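PDB 6K10: aldehyde dehydrogenase from Staphylococcus aureus, which oxidises the carotenoid aldehyde 4,4'-diaponeurosporen-4-al to 4,4'-diaponeurosporenoic acid with NAD+, a step in making the virulence-linked pigment staphyloxanthin. Local coordinates for residues I10-F15 with T180-H185; Q126-P131 with A142-S147. The protein carries 1 engineered substitution. All coordinates share one frame; numbering follows the deposited sequence.

Contact 1 (I10-F15 with T180-H185); sequences IIEQKF and TQTLIH
Ile-11, near the start of helix 10-23, meets Thr-182 and Leu-183 of helix 177-184 where two helices lie side by side on one face of the mixed, mainly parallel sheet of the Rossmann-type NAD-binding domain of the aldehyde dehydrogenase fold. The short segments run in broadly the same direction, with axes 10.1 Å apart and inclined at -37°, a separation that branched side chains can fill.

The apolar contacts come first. CG2 of Ile-11 lies opposite the backbone N across the CA-CB bond, and this methyl makes the nearest approaches to both partners. Ile-11 CG2 lies 3.6 Å from Leu-183 CD2 and 3.9 Å from Thr-182 CG2. In each pair the side chains cross at about a right angle, so they touch mainly near the methyl ends and not along their lengths. Isoleucine suits the position because its branch at CB places a methyl close to the backbone, while its longer arm, CG1 with CD1, is turned elsewhere; the side chain also touches Ile-173. Leucine suits the inner position: its terminal fork lets CD2 face Ile-11 while the side chain also packs on Leu-116 of strand 104-118.

The polar groups lie toward the outer side and form no hydrogen bond between the helices. Thr-182 divides its two branches between different tasks. Its methyl faces Ile-11, whereas OG1 bonds back to the main-chain O of Glu-178 in the preceding turn, so the hydroxyl is satisfied within its own helix. Threonine thus offers a hydrocarbon surface at a partly exposed place. Glu-12 leaves its helix beside the interface, and its carboxylate only brushes the threonine methyl, OE2 of Glu-12 4.4 Å from Thr-182 CG2.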
ATOM      1  N   ILE A  10      12.405  14.252  25.064  1.00 40.50           N
ATOM      2  CA  ILE A  10      11.231  15.042  24.711  1.00 40.77           C
ATOM      3  C   ILE A  10      10.590  14.526  23.428  1.00 35.15           C
ATOM      4  O   ILE A  10       9.369  14.632  23.256  1.00 35.34           O
ATOM      5  CB  ILE A  10      11.595  16.534  24.604  1.00 42.81           C
ATOM      6  CG1 ILE A  10      10.342  17.377  24.318  1.00 43.73           C
ATOM      7  CG2 ILE A  10      12.676  16.752  23.544  1.00 43.58           C
ATOM      8  CD1 ILE A  10       9.183  17.129  25.287  1.00 44.68           C
ATOM      9  N   ILE A  11      11.381  13.958  22.516  1.00 34.27           N
ATOM     10  CA  ILE A  11      10.812  13.401  21.289  1.00 34.32           C
ATOM     11  C   ILE A  11       9.821  12.298  21.628  1.00 33.01           C
ATOM     12  O   ILE A  11       8.689  12.273  21.128  1.00 33.03           O
ATOM     13  CB  ILE A  11      11.923  12.880  20.359  1.00 33.51           C
ATOM     14  CG1 ILE A  11      12.983  13.950  20.084  1.00 37.15           C
ATOM     15  CG2 ILE A  11      11.317  12.394  19.053  1.00 31.71           C
ATOM     16  CD1 ILE A  11      12.442  15.350  19.899  1.00 38.75           C
ATOM     17  N   GLU A  12      10.233  11.369  22.492  1.00 34.65           N
ATOM     18  CA  GLU A  12       9.362  10.263  22.867  1.00 35.79           C
ATOM     19  C   GLU A  12       8.176  10.750  23.690  1.00 34.43           C
ATOM     20  O   GLU A  12       7.064  10.226  23.554  1.00 35.05           O
ATOM     21  CB  GLU A  12      10.168   9.208  23.624  1.00 41.55           C
ATOM     22  CG  GLU A  12      11.411   8.770  22.863  1.00 45.51           C
ATOM     23  CD  GLU A  12      11.947   7.425  23.306  1.00 50.93           C
ATOM     24  OE1 GLU A  12      11.564   6.956  24.399  1.00 51.72           O
ATOM     25  OE2 GLU A  12      12.755   6.838  22.555  1.00 52.77           O
ATOM     26  N   GLN A  13       8.388  11.756  24.543  1.00 32.81           N
ATOM     27  CA  GLN A  13       7.266  12.367  25.251  1.00 33.67           C
ATOM     28  C   GLN A  13       6.289  13.009  24.275  1.00 30.24           C
ATOM     29  O   GLN A  13       5.069  12.869  24.424  1.00 29.97           O
ATOM     30  CB  GLN A  13       7.775  13.399  26.258  1.00 36.49           C
ATOM     31  CG  GLN A  13       6.822  13.667  27.417  1.00 39.87           C
ATOM     32  N   LYS A  14       6.807  13.712  23.266  1.00 31.13           N
ATOM     33  CA  LYS A  14       5.938  14.308  22.255  1.00 32.42           C
ATOM     34  C   LYS A  14       5.175  13.240  21.484  1.00 29.60           C
ATOM     35  O   LYS A  14       4.002  13.430  21.141  1.00 27.27           O
ATOM     36  CB  LYS A  14       6.760  15.177  21.304  1.00 34.43           C
ATOM     37  CG  LYS A  14       7.194  16.499  21.912  1.00 39.05           C
ATOM     38  CD  LYS A  14       8.240  17.191  21.059  1.00 39.53           C
ATOM     39  N   PHE A  15       5.824  12.109  21.202  1.00 28.44           N
ATOM     40  CA  PHE A  15       5.147  11.016  20.510  1.00 28.47           C
ATOM     41  C   PHE A  15       3.978  10.490  21.331  1.00 27.94           C
ATOM     42  O   PHE A  15       2.862  10.335  20.820  1.00 28.24           O
ATOM     43  CB  PHE A  15       6.139   9.894  20.207  1.00 27.79           C
ATOM     44  CG  PHE A  15       5.496   8.641  19.676  1.00 30.22           C
ATOM     45  CD1 PHE A  15       4.924   8.618  18.414  1.00 28.42           C
ATOM     46  CD2 PHE A  15       5.465   7.487  20.441  1.00 30.58           C
ATOM     47  CE1 PHE A  15       4.333   7.468  17.926  1.00 30.10           C
ATOM     48  CE2 PHE A  15       4.875   6.333  19.957  1.00 31.75           C
ATOM     49  CZ  PHE A  15       4.309   6.324  18.698  1.00 32.42           C
ATOM     50  N   THR A 180      15.830  11.992  13.317  1.00 27.29           N
ATOM     51  CA  THR A 180      15.113  11.032  12.485  1.00 30.45           C
ATOM     52  C   THR A 180      15.265   9.621  13.035  1.00 31.66           C
ATOM     53  O   THR A 180      14.301   8.845  13.055  1.00 30.78           O
ATOM     54  CB  THR A 180      15.624  11.097  11.046  1.00 31.94           C
ATOM     55  OG1 THR A 180      15.453  12.426  10.537  1.00 35.87           O
ATOM     56  CG2 THR A 180      14.861  10.119  10.163  1.00 30.85           C
ATOM     57  N   GLN A 181      16.472   9.277  13.493  1.00 30.13           N
ATOM     58  CA  GLN A 181      16.712   7.960  14.075  1.00 33.76           C
ATOM     59  C   GLN A 181      15.799   7.714  15.270  1.00 32.00           C
ATOM     60  O   GLN A 181      15.221   6.629  15.407  1.00 31.29           O
ATOM     61  CB  GLN A 181      18.177   7.838  14.489  1.00 38.57           C
ATOM     62  CG  GLN A 181      18.718   6.422  14.486  1.00 44.09           C
ATOM     63  CD  GLN A 181      18.964   5.900  13.086  1.00 47.43           C
ATOM     64  OE1 GLN A 181      18.363   4.914  12.665  1.00 49.64           O
ATOM     65  NE2 GLN A 181      19.856   6.562  12.355  1.00 48.83           N
ATOM     66  N   THR A 182      15.655   8.714  16.141  1.00 30.57           N
ATOM     67  CA  THR A 182      14.783   8.566  17.302  1.00 28.98           C
ATOM     68  C   THR A 182      13.335   8.353  16.881  1.00 25.35           C
ATOM     69  O   THR A 182      12.612   7.556  17.492  1.00 26.92           O
ATOM     70  CB  THR A 182      14.903   9.796  18.200  1.00 30.99           C
ATOM     71  OG1 THR A 182      16.270   9.969  18.590  1.00 32.26           O
ATOM     72  CG2 THR A 182      14.043   9.637  19.443  1.00 30.03           C
ATOM     73  N   LEU A 183      12.897   9.047  15.829  1.00 24.72           N
ATOM     74  CA  LEU A 183      11.492   8.997  15.439  1.00 25.19           C
ATOM     75  C   LEU A 183      11.135   7.673  14.771  1.00 25.82           C
ATOM     76  O   LEU A 183      10.071   7.105  15.047  1.00 24.44           O
ATOM     77  CB  LEU A 183      11.168  10.171  14.517  1.00 27.04           C
ATOM     78  CG  LEU A 183      11.089  11.532  15.210  1.00 27.60           C
ATOM     79  CD1 LEU A 183      11.255  12.660  14.208  1.00 26.78           C
ATOM     80  CD2 LEU A 183       9.759  11.655  15.931  1.00 29.43           C
ATOM     81  N   ILE A 184      12.002   7.162  13.893  1.00 25.71           N
ATOM     82  CA  ILE A 184      11.661   5.971  13.119  1.00 25.49           C
ATOM     83  C   ILE A 184      11.671   4.693  13.943  1.00 28.54           C
ATOM     84  O   ILE A 184      11.147   3.671  13.483  1.00 27.88           O
ATOM     85  CB  ILE A 184      12.601   5.810  11.908  1.00 23.64           C
ATOM     86  CG1 ILE A 184      14.061   5.732  12.351  1.00 22.97           C
ATOM     87  CG2 ILE A 184      12.393   6.947  10.917  1.00 24.81           C
ATOM     88  CD1 ILE A 184      15.034   5.576  11.196  1.00 25.66           C
ATOM     89  N   HIS A 185      12.250   4.715  15.140  1.00 29.29           N
ATOM     90  CA  HIS A 185      12.218   3.563  16.031  1.00 29.87           C
ATOM     91  C   HIS A 185      11.020   3.575  16.969  1.00 27.62           C
ATOM     92  O   HIS A 185      10.843   2.624  17.737  1.00 27.96           O
ATOM     93  CB  HIS A 185      13.513   3.486  16.846  1.00 33.08           C
ATOM     94  CG  HIS A 185      14.710   3.099  16.037  1.00 34.03           C
ATOM     95  ND1 HIS A 185      14.764   1.936  15.300  1.00 36.73           N
ATOM     96  CD2 HIS A 185      15.897   3.721  15.846  1.00 36.16           C
ATOM     97  CE1 HIS A 185      15.932   1.858  14.687  1.00 36.88           C
ATOM     98  NE2 HIS A 185      16.639   2.928  15.004  1.00 36.78           N
TER

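Contact 2 (Q126-P131 with A142-S147)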
ATOM      1  N   GLN A 126       6.467  22.138   0.499  1.00 20.75           N
ATOM      2  CA  GLN A 126       5.454  21.297  -0.137  1.00 21.22           C
ATOM      3  C   GLN A 126       5.537  19.851   0.333  1.00 22.92           C
ATOM      4  O   GLN A 126       4.507  19.203   0.554  1.00 21.41           O
ATOM      5  CB  GLN A 126       5.584  21.377  -1.660  1.00 24.71           C
ATOM      6  CG  GLN A 126       5.074  20.155  -2.416  1.00 31.76           C
ATOM      7  CD  GLN A 126       3.563  20.079  -2.492  1.00 35.57           C
ATOM      8  OE1 GLN A 126       2.855  20.971  -2.020  1.00 39.97           O
ATOM      9  NE2 GLN A 126       3.058  19.009  -3.093  1.00 31.02           N
ATOM     10  N   LEU A 127       6.751  19.330   0.505  1.00 20.46           N
ATOM     11  CA  LEU A 127       6.888  17.939   0.914  1.00 20.37           C
ATOM     12  C   LEU A 127       6.609  17.721   2.394  1.00 22.74           C
ATOM     13  O   LEU A 127       6.560  16.569   2.832  1.00 22.66           O
ATOM     14  CB  LEU A 127       8.276  17.421   0.538  1.00 19.42           C
ATOM     15  CG  LEU A 127       8.516  17.442  -0.976  1.00 19.25           C
ATOM     16  CD1 LEU A 127       9.983  17.227  -1.313  1.00 20.57           C
ATOM     17  CD2 LEU A 127       7.648  16.397  -1.663  1.00 18.96           C
ATOM     18  N   VAL A 128       6.435  18.786   3.168  1.00 21.41           N
ATOM     19  CA  VAL A 128       5.837  18.667   4.494  1.00 21.03           C
ATOM     20  C   VAL A 128       4.315  18.700   4.420  1.00 21.18           C
ATOM     21  O   VAL A 128       3.634  17.851   5.004  1.00 21.63           O
ATOM     22  CB  VAL A 128       6.376  19.774   5.431  1.00 20.77           C
ATOM     23  CG1 VAL A 128       5.452  19.948   6.635  1.00 24.29           C
ATOM     24  CG2 VAL A 128       7.782  19.455   5.910  1.00 20.72           C
ATOM     25  N   PHE A 129       3.760  19.654   3.668  1.00 19.71           N
ATOM     26  CA  PHE A 129       2.348  19.973   3.849  1.00 21.54           C
ATOM     27  C   PHE A 129       1.406  19.188   2.945  1.00 20.15           C
ATOM     28  O   PHE A 129       0.259  18.947   3.340  1.00 21.59           O
ATOM     29  CB  PHE A 129       2.135  21.480   3.690  1.00 22.14           C
ATOM     30  CG  PHE A 129       2.627  22.276   4.875  1.00 23.05           C
ATOM     31  CD1 PHE A 129       1.814  22.432   5.980  1.00 25.58           C
ATOM     32  CD2 PHE A 129       3.891  22.835   4.901  1.00 22.38           C
ATOM     33  CE1 PHE A 129       2.241  23.136   7.085  1.00 28.45           C
ATOM     34  CE2 PHE A 129       4.325  23.542   6.008  1.00 27.04           C
ATOM     35  CZ  PHE A 129       3.497  23.695   7.101  1.00 27.66           C
ATOM     36  N   GLU A 130       1.845  18.756   1.754  1.00 22.55           N
ATOM     37  CA  GLU A 130       0.974  17.880   0.975  1.00 19.42           C
ATOM     38  C   GLU A 130       0.729  16.543   1.680  1.00 21.50           C
ATOM     39  O   GLU A 130      -0.433  16.114   1.753  1.00 24.23           O
ATOM     40  CB  GLU A 130       1.515  17.699  -0.447  1.00 23.44           C
ATOM     41  CG  GLU A 130       0.667  16.752  -1.283  1.00 25.51           C
ATOM     42  CD  GLU A 130      -0.813  17.122  -1.274  1.00 30.48           C
ATOM     43  OE1 GLU A 130      -1.660  16.203  -1.202  1.00 30.08           O
ATOM     44  OE2 GLU A 130      -1.137  18.327  -1.339  1.00 30.61           O
ATOM     45  N   PRO A 131       1.744  15.856   2.227  1.00 20.87           N
ATOM     46  CA  PRO A 131       1.408  14.708   3.092  1.00 22.64           C
ATOM     47  C   PRO A 131       0.555  15.093   4.286  1.00 22.59           C
ATOM     48  O   PRO A 131      -0.389  14.366   4.625  1.00 21.19           O
ATOM     49  CB  PRO A 131       2.779  14.164   3.524  1.00 22.36           C
ATOM     50  CG  PRO A 131       3.747  14.725   2.578  1.00 25.90           C
ATOM     51  CD  PRO A 131       3.202  16.030   2.100  1.00 24.01           C
ATOM     52  N   ALA A 142      -0.106  13.955  13.944  1.00 23.38           N
ATOM     53  CA  ALA A 142       1.087  13.923  13.113  1.00 21.40           C
ATOM     54  C   ALA A 142       2.279  14.538  13.830  1.00 22.37           C
ATOM     55  O   ALA A 142       2.142  15.486  14.608  1.00 22.06           O
ATOM     56  CB  ALA A 142       0.859  14.648  11.783  1.00 22.05           C
ATOM     57  N   ILE A 143       3.451  13.982  13.541  1.00 20.72           N
ATOM     58  CA  ILE A 143       4.737  14.543  13.929  1.00 22.66           C
ATOM     59  C   ILE A 143       5.544  14.741  12.654  1.00 23.75           C
ATOM     60  O   ILE A 143       5.650  13.822  11.832  1.00 24.65           O
ATOM     61  CB  ILE A 143       5.483  13.634  14.923  1.00 22.69           C
ATOM     62  CG1 ILE A 143       4.753  13.613  16.266  1.00 24.85           C
ATOM     63  CG2 ILE A 143       6.917  14.096  15.106  1.00 24.84           C
ATOM     64  CD1 ILE A 143       5.351  12.656  17.268  1.00 27.78           C
ATOM     65  N   ILE A 144       6.097  15.937  12.484  1.00 21.54           N
ATOM     66  CA  ILE A 144       6.785  16.328  11.261  1.00 22.19           C
ATOM     67  C   ILE A 144       8.266  16.490  11.566  1.00 20.22           C
ATOM     68  O   ILE A 144       8.635  17.120  12.564  1.00 23.14           O
ATOM     69  CB  ILE A 144       6.206  17.629  10.678  1.00 22.29           C
ATOM     70  CG1 ILE A 144       4.709  17.479  10.403  1.00 24.41           C
ATOM     71  CG2 ILE A 144       6.947  18.028   9.410  1.00 22.18           C
ATOM     72  CD1 ILE A 144       3.989  18.804  10.258  1.00 23.09           C
ATOM     73  N   LYS A 145       9.108  15.925  10.707  1.00 21.49           N
ATOM     74  CA  LYS A 145      10.555  16.117  10.780  1.00 23.01           C
ATOM     75  C   LYS A 145      11.015  16.740   9.471  1.00 22.88           C
ATOM     76  O   LYS A 145      11.204  16.024   8.469  1.00 22.97           O
ATOM     77  CB  LYS A 145      11.273  14.794  11.050  1.00 27.50           C
ATOM     78  CG  LYS A 145      12.729  14.942  11.463  1.00 33.15           C
ATOM     79  CD  LYS A 145      13.636  14.975  10.248  1.00 37.37           C
ATOM     80  CE  LYS A 145      14.898  15.757  10.526  1.00 39.60           C
ATOM     81  NZ  LYS A 145      15.630  16.062   9.268  1.00 37.73           N
ATOM     82  N   PRO A 146      11.193  18.055   9.417  1.00 23.27           N
ATOM     83  CA  PRO A 146      11.635  18.709   8.185  1.00 21.69           C
ATOM     84  C   PRO A 146      13.153  18.684   8.052  1.00 24.02           C
ATOM     85  O   PRO A 146      13.886  18.395   9.000  1.00 24.71           O
ATOM     86  CB  PRO A 146      11.124  20.145   8.363  1.00 22.64           C
ATOM     87  CG  PRO A 146      11.204  20.363   9.840  1.00 23.40           C
ATOM     88  CD  PRO A 146      10.908  19.026  10.488  1.00 23.28           C
ATOM     89  N   SER A 147      13.613  19.007   6.846  1.00 22.46           N
ATOM     90  CA  SER A 147      15.042  19.020   6.566  1.00 22.91           C
ATOM     91  C   SER A 147      15.726  20.158   7.313  1.00 23.19           C
ATOM     92  O   SER A 147      15.244  21.295   7.314  1.00 20.39           O
ATOM     93  CB  SER A 147      15.284  19.163   5.065  1.00 24.02           C
ATOM     94  OG  SER A 147      16.665  19.309   4.778  1.00 24.05           O
TER
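In Val-128, chi1 of 162° sets CG1 opposite the backbone N and CG2 opposite the carbonyl carbon, so both methyls of the fork are presented to the strand. Ile-144 answers with chi1 of -58°, which swings CG2 opposite its own N and toward the helix. The two side chains cross at about a right angle, and Ile-144 CG2 settles against the valine fork, 3.7 Å from Val-128 CG1 and 3.9 Å from Val-128 CG2. The second arm of the isoleucine adds a looser touch, Ile-144 CD1 to the same CG1 of Val-128 at 4.1 Å.

Branching at CB explains both choices: a compact valine fits where helix and strand come close, and isoleucine suits an extended strand while offering two separate methyl ends. Just after the strand, Pro-146 extends the apolar surface, its CB 4.2 Å from Val-128 CG2. No hydrogen bond joins the segments, in keeping with their wholly hydrocarbon meeting surfaces.

Val-128 CG1 also lies 3.7 Å above one face of the Phe-129 ring, displaced toward its rim. Lys-145 points away from the helix, as alternation along a strand requires, and its NZ gives a hydrogen bond of 2.9 Å to Pro-146 O, from well out of the carbonyl plane, 46° from it. This bond ties the amino group to the residue just after the strand; a weak hydrogen bond to Gly-175 O is its second.

The contact belongs to a beta-alpha-beta crossover in which strand 104-118 leads through helix 126-138 to strand 141-145. Ile-143 pairs through its backbone with Val-115 and Ile-117 on one neighbouring strand, while Ala-142 and Ile-144 bond to Glu-171 on the other. Helix 151-164 closes in beside them, Ile-157 touching Val-128 and Ala-154 touching Pro-146.

How the contacts relate
Strand 141-145 joins the two contacts, whose centres lie 15 Å apart. Alternate residues face opposite ways: Ile-144 turns to helix 126-138 in contact 2, while across the sheet Ile-143 meets both helices of contact 1 and Lys-145 meets helix 177-184. Leu-183 seats helix 177-184 on the strand, with CD2 3.8 Å from Ile-143 CG2 and CD1 3.8 Å from Lys-145 CB; CA of Phe-15 lies 3.6 Å from Ile-143 CD1. Helices on both faces of the strand give a three-layer alpha/beta/alpha arrangement. In sequence, contact 2 falls wholly between the two halves of contact 1. Both lie away from the predicted active-site positions, Glu-217 and the engineered Ser-251.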